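Local atomic coordinates of protease (Penicillium cyclopium, PDB entry 5Z6O), a protein that hydrolyses peptide bonds as a subtilisin-like serine protease of the proteinase K type, probably with casein, gelatin and collagen among its substrates. Residues A[55-66]-A[90-101]. Sequence-based numbering, arbitrary orientation.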
ATOM      1  N   ARG A  55       3.531   1.125 -17.153  1.00 12.69           N
ATOM      2  CA  ARG A  55       2.984  -0.025 -16.454  1.00 13.84           C
ATOM      3  C   ARG A  55       1.663   0.281 -15.750  1.00 10.76           C
ATOM      4  O   ARG A  55       1.034  -0.643 -15.206  1.00 17.06           O
ATOM      5  CB  ARG A  55       3.994  -0.533 -15.426  1.00 10.30           C
ATOM      6  CG  ARG A  55       5.277  -1.038 -16.057  1.00 11.75           C
ATOM      7  CD  ARG A  55       6.316  -1.433 -15.026  1.00 11.16           C
ATOM      8  NE  ARG A  55       6.898  -0.252 -14.421  1.00 11.53           N
ATOM      9  CZ  ARG A  55       6.672   0.111 -13.168  1.00 11.96           C
ATOM     10  NH1 ARG A  55       7.277   1.187 -12.685  1.00 13.95           N
ATOM     11  NH2 ARG A  55       5.913  -0.663 -12.377  1.00 11.58           N
ATOM     12  N   ALA A  56       1.217   1.525 -15.760  1.00 15.15           N
ATOM     13  CA  ALA A  56      -0.039   1.904 -15.127  1.00 11.44           C
ATOM     14  C   ALA A  56      -1.129   2.000 -16.174  1.00 20.22           C
ATOM     15  O   ALA A  56      -0.936   2.610 -17.231  1.00 15.32           O
ATOM     16  CB  ALA A  56       0.098   3.262 -14.410  1.00 14.44           C
ATOM     17  N   GLU A  57      -2.289   1.435 -15.869  1.00 15.37           N
ATOM     18  CA  GLU A  57      -3.411   1.534 -16.784  1.00 15.67           C
ATOM     19  C   GLU A  57      -4.646   1.959 -16.007  1.00 14.54           C
ATOM     20  O   GLU A  57      -4.705   1.804 -14.782  1.00 12.79           O
ATOM     21  CB  GLU A  57      -3.647   0.195 -17.518  1.00 20.36           C
ATOM     22  CG  GLU A  57      -4.256  -0.877 -16.677  1.00 31.95           C
ATOM     23  CD  GLU A  57      -4.253  -2.262 -17.362  1.00 50.82           C
ATOM     24  OE1 GLU A  57      -3.211  -2.667 -17.922  1.00 49.01           O
ATOM     25  OE2 GLU A  57      -5.302  -2.947 -17.327  1.00 56.64           O
ATOM     26  N   TRP A  58      -5.616   2.549 -16.714  1.00 12.36           N
ATOM     27  CA  TRP A  58      -6.837   3.028 -16.075  1.00 15.11           C
ATOM     28  C   TRP A  58      -7.845   1.894 -15.985  1.00 18.08           C
ATOM     29  O   TRP A  58      -8.168   1.289 -17.000  1.00 20.26           O
ATOM     30  CB  TRP A  58      -7.445   4.190 -16.868  1.00 15.30           C
ATOM     31  CG  TRP A  58      -8.485   4.884 -16.085  1.00 10.87           C
ATOM     32  CD1 TRP A  58      -9.841   4.656 -16.109  1.00 12.13           C
ATOM     33  CD2 TRP A  58      -8.268   5.929 -15.139  1.00 11.80           C
ATOM     34  NE1 TRP A  58     -10.473   5.503 -15.220  1.00 13.44           N
ATOM     35  CE2 TRP A  58      -9.525   6.280 -14.606  1.00 14.44           C
ATOM     36  CE3 TRP A  58      -7.132   6.576 -14.663  1.00 11.46           C
ATOM     37  CZ2 TRP A  58      -9.662   7.261 -13.635  1.00 12.69           C
ATOM     38  CZ3 TRP A  58      -7.267   7.563 -13.723  1.00 10.72           C
ATOM     39  CH2 TRP A  58      -8.520   7.893 -13.203  1.00 14.04           C
ATOM     40  N   GLY A  59      -8.363   1.618 -14.773  1.00 12.12           N
ATOM     41  CA  GLY A  59      -9.320   0.558 -14.570  1.00 14.15           C
ATOM     42  C   GLY A  59     -10.744   1.081 -14.634  1.00 18.27           C
ATOM     43  O   GLY A  59     -11.451   0.802 -15.614  1.00 14.65           O
ATOM     44  N   THR A  60     -11.168   1.852 -13.627  1.00 13.72           N
ATOM     45  CA  THR A  60     -12.530   2.377 -13.621  1.00 14.02           C
ATOM     46  C   THR A  60     -12.595   3.633 -12.758  1.00 15.99           C
ATOM     47  O   THR A  60     -11.646   3.985 -12.060  1.00 14.24           O
ATOM     48  CB  THR A  60     -13.521   1.292 -13.161  1.00 16.99           C
ATOM     49  OG1 THR A  60     -14.843   1.648 -13.575  1.00 21.24           O
ATOM     50  CG2 THR A  60     -13.517   1.084 -11.629  1.00 17.10           C
ATOM     51  N   ASN A  61     -13.731   4.325 -12.834  1.00 13.49           N
ATOM     52  CA  ASN A  61     -13.936   5.587 -12.132  1.00 10.90           C
ATOM     53  C   ASN A  61     -15.358   5.519 -11.606  1.00 19.28           C
ATOM     54  O   ASN A  61     -16.299   5.572 -12.396  1.00 17.84           O
ATOM     55  CB  ASN A  61     -13.728   6.802 -13.069  1.00 13.24           C
ATOM     56  CG  ASN A  61     -13.867   8.150 -12.361  1.00 14.82           C
ATOM     57  OD1 ASN A  61     -14.390   8.244 -11.238  1.00 14.53           O
ATOM     58  ND2 ASN A  61     -13.386   9.208 -13.012  1.00 11.43           N
ATOM     59  N   THR A  62     -15.527   5.372 -10.299  1.00 14.46           N
ATOM     60  CA  THR A  62     -16.868   5.369  -9.719  1.00 12.07           C
ATOM     61  C   THR A  62     -17.219   6.698  -9.065  1.00 16.60           C
ATOM     62  O   THR A  62     -18.312   6.834  -8.498  1.00 19.96           O
ATOM     63  CB  THR A  62     -17.033   4.248  -8.709  1.00 12.63           C
ATOM     64  OG1 THR A  62     -16.218   4.526  -7.572  1.00 17.24           O
ATOM     65  CG2 THR A  62     -16.704   2.877  -9.316  1.00 14.19           C
ATOM     66  N   ALA A  63     -16.345   7.691  -9.148  1.00 15.02           N
ATOM     67  CA  ALA A  63     -16.549   8.966  -8.471  1.00 15.30           C
ATOM     68  C   ALA A  63     -17.088  10.066  -9.373  1.00 24.85           C
ATOM     69  O   ALA A  63     -17.909  10.857  -8.922  1.00 21.54           O
ATOM     70  CB  ALA A  63     -15.240   9.491  -7.849  1.00 14.16           C
ATOM     71  N   ASP A  64     -16.582  10.209 -10.594  1.00 17.80           N
ATOM     72  CA  ASP A  64     -17.005  11.309 -11.464  1.00 18.43           C
ATOM     73  C   ASP A  64     -16.710  10.928 -12.915  1.00 16.96           C
ATOM     74  O   ASP A  64     -16.552   9.744 -13.236  1.00 19.21           O
ATOM     75  CB  ASP A  64     -16.341  12.632 -11.035  1.00 14.78           C
ATOM     76  CG  ASP A  64     -14.815  12.584 -11.070  1.00 19.75           C
ATOM     77  OD1 ASP A  64     -14.247  11.862 -11.909  1.00 14.16           O
ATOM     78  OD2 ASP A  64     -14.168  13.299 -10.264  1.00 25.23           O
ATOM     79  N   ASN A  65     -16.696  11.920 -13.804  1.00 19.55           N
ATOM     80  CA  ASN A  65     -16.490  11.703 -15.229  0.62 21.59           C
ATOM     81  C   ASN A  65     -15.117  12.156 -15.693  1.00 20.75           C
ATOM     82  O   ASN A  65     -14.892  12.262 -16.901  1.00 23.37           O
ATOM     83  CB  ASN A  65     -17.568  12.436 -16.046  0.62 24.61           C
ATOM     84  CG  ASN A  65     -18.935  11.810 -15.909  0.62 30.04           C
ATOM     85  OD1 ASN A  65     -19.944  12.513 -15.828  0.62 35.80           O
ATOM     86  ND2 ASN A  65     -18.979  10.484 -15.869  0.62 31.62           N
ATOM     87  N   ASP A  66     -14.201  12.459 -14.764  1.00 14.82           N
ATOM     88  CA  ASP A  66     -12.870  12.959 -15.084  1.00 14.72           C
ATOM     89  C   ASP A  66     -11.843  11.875 -14.754  1.00 20.39           C
ATOM     90  O   ASP A  66     -11.567  11.621 -13.574  1.00 15.07           O
ATOM     91  CB  ASP A  66     -12.632  14.230 -14.285  1.00 19.84           C
ATOM     92  CG  ASP A  66     -11.337  14.912 -14.619  1.00 18.05           C
ATOM     93  OD1 ASP A  66     -10.560  14.432 -15.461  1.00 18.20           O
ATOM     94  OD2 ASP A  66     -11.102  15.981 -14.047  1.00 22.06           O
ATOM     95  N   LYS A  90       9.119  -2.491  -8.564  1.00  9.23           N
ATOM     96  CA  LYS A  90       9.379  -1.611  -9.692  1.00 11.19           C
ATOM     97  C   LYS A  90       8.973  -2.198 -11.041  1.00 12.21           C
ATOM     98  O   LYS A  90       9.061  -1.479 -12.033  1.00 13.16           O
ATOM     99  CB  LYS A  90      10.863  -1.242  -9.718  1.00 13.00           C
ATOM    100  CG  LYS A  90      11.273  -0.447  -8.460  1.00  6.64           C
ATOM    101  CD  LYS A  90      12.682   0.075  -8.551  1.00 14.78           C
ATOM    102  CE  LYS A  90      13.083   0.622  -7.201  1.00 10.27           C
ATOM    103  NZ  LYS A  90      12.529   1.958  -6.911  1.00 11.20           N
ATOM    104  N   LYS A  91       8.540  -3.454 -11.107  1.00  9.73           N
ATOM    105  CA  LYS A  91       8.062  -4.055 -12.370  1.00 10.06           C
ATOM    106  C   LYS A  91       6.622  -4.517 -12.304  1.00 13.18           C
ATOM    107  O   LYS A  91       6.126  -5.093 -13.280  1.00 12.87           O
ATOM    108  CB  LYS A  91       8.957  -5.248 -12.778  1.00 11.62           C
ATOM    109  CG  LYS A  91      10.345  -4.774 -13.186  1.00 17.38           C
ATOM    110  CD  LYS A  91      11.217  -5.936 -13.619  1.00 20.26           C
ATOM    111  CE  LYS A  91      12.443  -5.442 -14.376  1.00 27.67           C
ATOM    112  NZ  LYS A  91      13.332  -6.628 -14.628  1.00 41.90           N
ATOM    113  N   ALA A  92       5.930  -4.253 -11.202  1.00  8.62           N
ATOM    114  CA  ALA A  92       4.527  -4.647 -11.076  1.00  8.66           C
ATOM    115  C   ALA A  92       3.674  -3.838 -12.044  1.00 12.77           C
ATOM    116  O   ALA A  92       4.071  -2.763 -12.514  1.00 13.82           O
ATOM    117  CB  ALA A  92       4.036  -4.442  -9.625  1.00  8.38           C
ATOM    118  N   SER A  93       2.495  -4.382 -12.364  1.00 10.81           N
ATOM    119  CA  SER A  93       1.468  -3.645 -13.092  1.00 10.79           C
ATOM    120  C   SER A  93       0.551  -2.929 -12.107  1.00 14.90           C
ATOM    121  O   SER A  93       0.276  -3.436 -11.018  1.00 13.44           O
ATOM    122  CB  SER A  93       0.622  -4.576 -13.955  1.00 16.46           C
ATOM    123  OG  SER A  93       1.423  -5.314 -14.859  1.00 20.36           O
ATOM    124  N   VAL A  94       0.063  -1.751 -12.509  1.00 12.67           N
ATOM    125  CA  VAL A  94      -0.741  -0.893 -11.638  1.00 10.83           C
ATOM    126  C   VAL A  94      -2.034  -0.545 -12.353  1.00 16.91           C
ATOM    127  O   VAL A  94      -2.000  -0.183 -13.529  1.00 14.62           O
ATOM    128  CB  VAL A  94       0.004   0.402 -11.269  1.00 20.85           C
ATOM    129  CG1 VAL A  94      -0.853   1.243 -10.372  1.00 23.97           C
ATOM    130  CG2 VAL A  94       1.233   0.065 -10.583  1.00 22.98           C
ATOM    131  N   VAL A  95      -3.170  -0.631 -11.644  1.00  9.96           N
ATOM    132  CA  VAL A  95      -4.473  -0.359 -12.228  1.00 10.49           C
ATOM    133  C   VAL A  95      -5.164   0.707 -11.382  1.00 11.89           C
ATOM    134  O   VAL A  95      -5.334   0.535 -10.171  1.00 11.55           O
ATOM    135  CB  VAL A  95      -5.336  -1.628 -12.324  1.00 13.74           C
ATOM    136  CG1 VAL A  95      -6.667  -1.290 -12.940  1.00  9.02           C
ATOM    137  CG2 VAL A  95      -4.649  -2.679 -13.189  1.00 17.77           C
ATOM    138  N   ALA A  96      -5.559   1.815 -12.014  1.00  9.28           N
ATOM    139  CA  ALA A  96      -6.209   2.888 -11.278  1.00 12.50           C
ATOM    140  C   ALA A  96      -7.664   2.533 -11.053  1.00 14.08           C
ATOM    141  O   ALA A  96      -8.393   2.272 -12.018  1.00 11.41           O
ATOM    142  CB  ALA A  96      -6.143   4.200 -12.061  1.00  9.95           C
ATOM    143  N   VAL A  97      -8.100   2.541  -9.795  1.00  8.38           N
ATOM    144  CA  VAL A  97      -9.515   2.425  -9.479  1.00  7.78           C
ATOM    145  C   VAL A  97      -9.899   3.715  -8.761  1.00 17.36           C
ATOM    146  O   VAL A  97      -9.657   3.871  -7.561  1.00 13.74           O
ATOM    147  CB  VAL A  97      -9.819   1.186  -8.627  1.00 15.79           C
ATOM    148  CG1 VAL A  97     -11.320   1.098  -8.340  1.00 13.94           C
ATOM    149  CG2 VAL A  97      -9.309  -0.113  -9.319  1.00 13.77           C
ATOM    150  N   LYS A  98     -10.507   4.652  -9.472  1.00 11.52           N
ATOM    151  CA  LYS A  98     -10.792   5.962  -8.898  1.00 10.11           C
ATOM    152  C   LYS A  98     -12.148   5.911  -8.201  1.00 14.65           C
ATOM    153  O   LYS A  98     -13.181   5.699  -8.861  1.00 11.87           O
ATOM    154  CB  LYS A  98     -10.799   7.044  -9.974  1.00 10.60           C
ATOM    155  CG  LYS A  98     -11.154   8.403  -9.401  1.00 10.21           C
ATOM    156  CD  LYS A  98     -10.891   9.555 -10.413  1.00 11.65           C
ATOM    157  CE  LYS A  98     -11.614  10.777  -9.941  1.00 11.63           C
ATOM    158  NZ  LYS A  98     -11.241  11.920 -10.844  1.00 12.48           N
ATOM    159  N   VAL A  99     -12.155   6.108  -6.873  1.00 14.66           N
ATOM    160  CA  VAL A  99     -13.390   6.002  -6.083  1.00 12.12           C
ATOM    161  C   VAL A  99     -13.593   7.257  -5.243  1.00 13.02           C
ATOM    162  O   VAL A  99     -14.633   7.418  -4.589  1.00 18.24           O
ATOM    163  CB  VAL A  99     -13.385   4.760  -5.178  1.00 12.82           C
ATOM    164  CG1 VAL A  99     -13.244   3.455  -5.982  1.00 13.99           C
ATOM    165  CG2 VAL A  99     -12.274   4.886  -4.120  1.00 14.50           C
ATOM    166  N   LEU A 100     -12.600   8.141  -5.234  1.00 13.15           N
ATOM    167  CA  LEU A 100     -12.658   9.408  -4.519  1.00 15.19           C
ATOM    168  C   LEU A 100     -12.454  10.559  -5.499  1.00 19.52           C
ATOM    169  O   LEU A 100     -11.676  10.444  -6.446  1.00 17.83           O
ATOM    170  CB  LEU A 100     -11.562   9.508  -3.460  1.00 16.83           C
ATOM    171  CG  LEU A 100     -11.384   8.316  -2.511  1.00 25.00           C
ATOM    172  CD1 LEU A 100     -10.125   8.545  -1.671  1.00 22.12           C
ATOM    173  CD2 LEU A 100     -12.611   8.177  -1.645  1.00 20.22           C
ATOM    174  N   GLY A 101     -13.110  11.687  -5.223  1.00 18.65           N
ATOM    175  CA  GLY A 101     -13.060  12.850  -6.081  1.00 21.77           C
ATOM    176  C   GLY A 101     -11.823  13.694  -5.844  1.00 24.62           C
ATOM    177  O   GLY A 101     -10.923  13.348  -5.073  1.00 23.93           O
TER
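Lys-98 stretches past Trp-58 and Asn-61 to Asp-64 and Asp-66, its chain fully extended with CG opposite the backbone N (chi1 177°). CB lies 3.8 Å from Trp-58 CZ2, obliquely to the indole, whose face takes the Ala-96 methyl in a CH-pi contact. CG and CD run alongside the Asn-61 amide, CD 3.6 Å from ND2; CE reaches the Asp-64 carboxylate. At the tip, NZ donates to Asp-66 O (2.8 Å) and forms a salt bridge with Asp-64 OD1 (3.2 Å) on its syn lone pair; Thr-68 O is a further acceptor. Asn-61 shapes this site: OD1 accepts from Ala-63 N, an Asx turn, and from Asp-64 N, an Asx motif, while ND2 gives an in-plane bond to Asp-64 OD1 (3.0 Å), which Asp-66 N also grips. An alanine here would strip the turn of these bonds and probably leave the Asp-64 carboxylate less firmly oriented toward the lysine. Before Lys-98 the strands pair in parallel, with a beta bulge where Gly-59 N and Thr-60 N share Ala-96 O. At the other end Arg-55 bends at chi3 (-74°), and NH2 donates in the guanidinium plane to Ala-92 O (2.8 Å) while Lys-90 O sits over its face. Strand 56-61, outermost in the sheet, joins 93-98 through helix 73-82 as a beta-alpha-beta unit; Leu-100 beyond lines the phenylmethanesulfonic acid pocket. Ringed by carbonyls and a carboxylate, the Lys-98 ammonium probably stays charged.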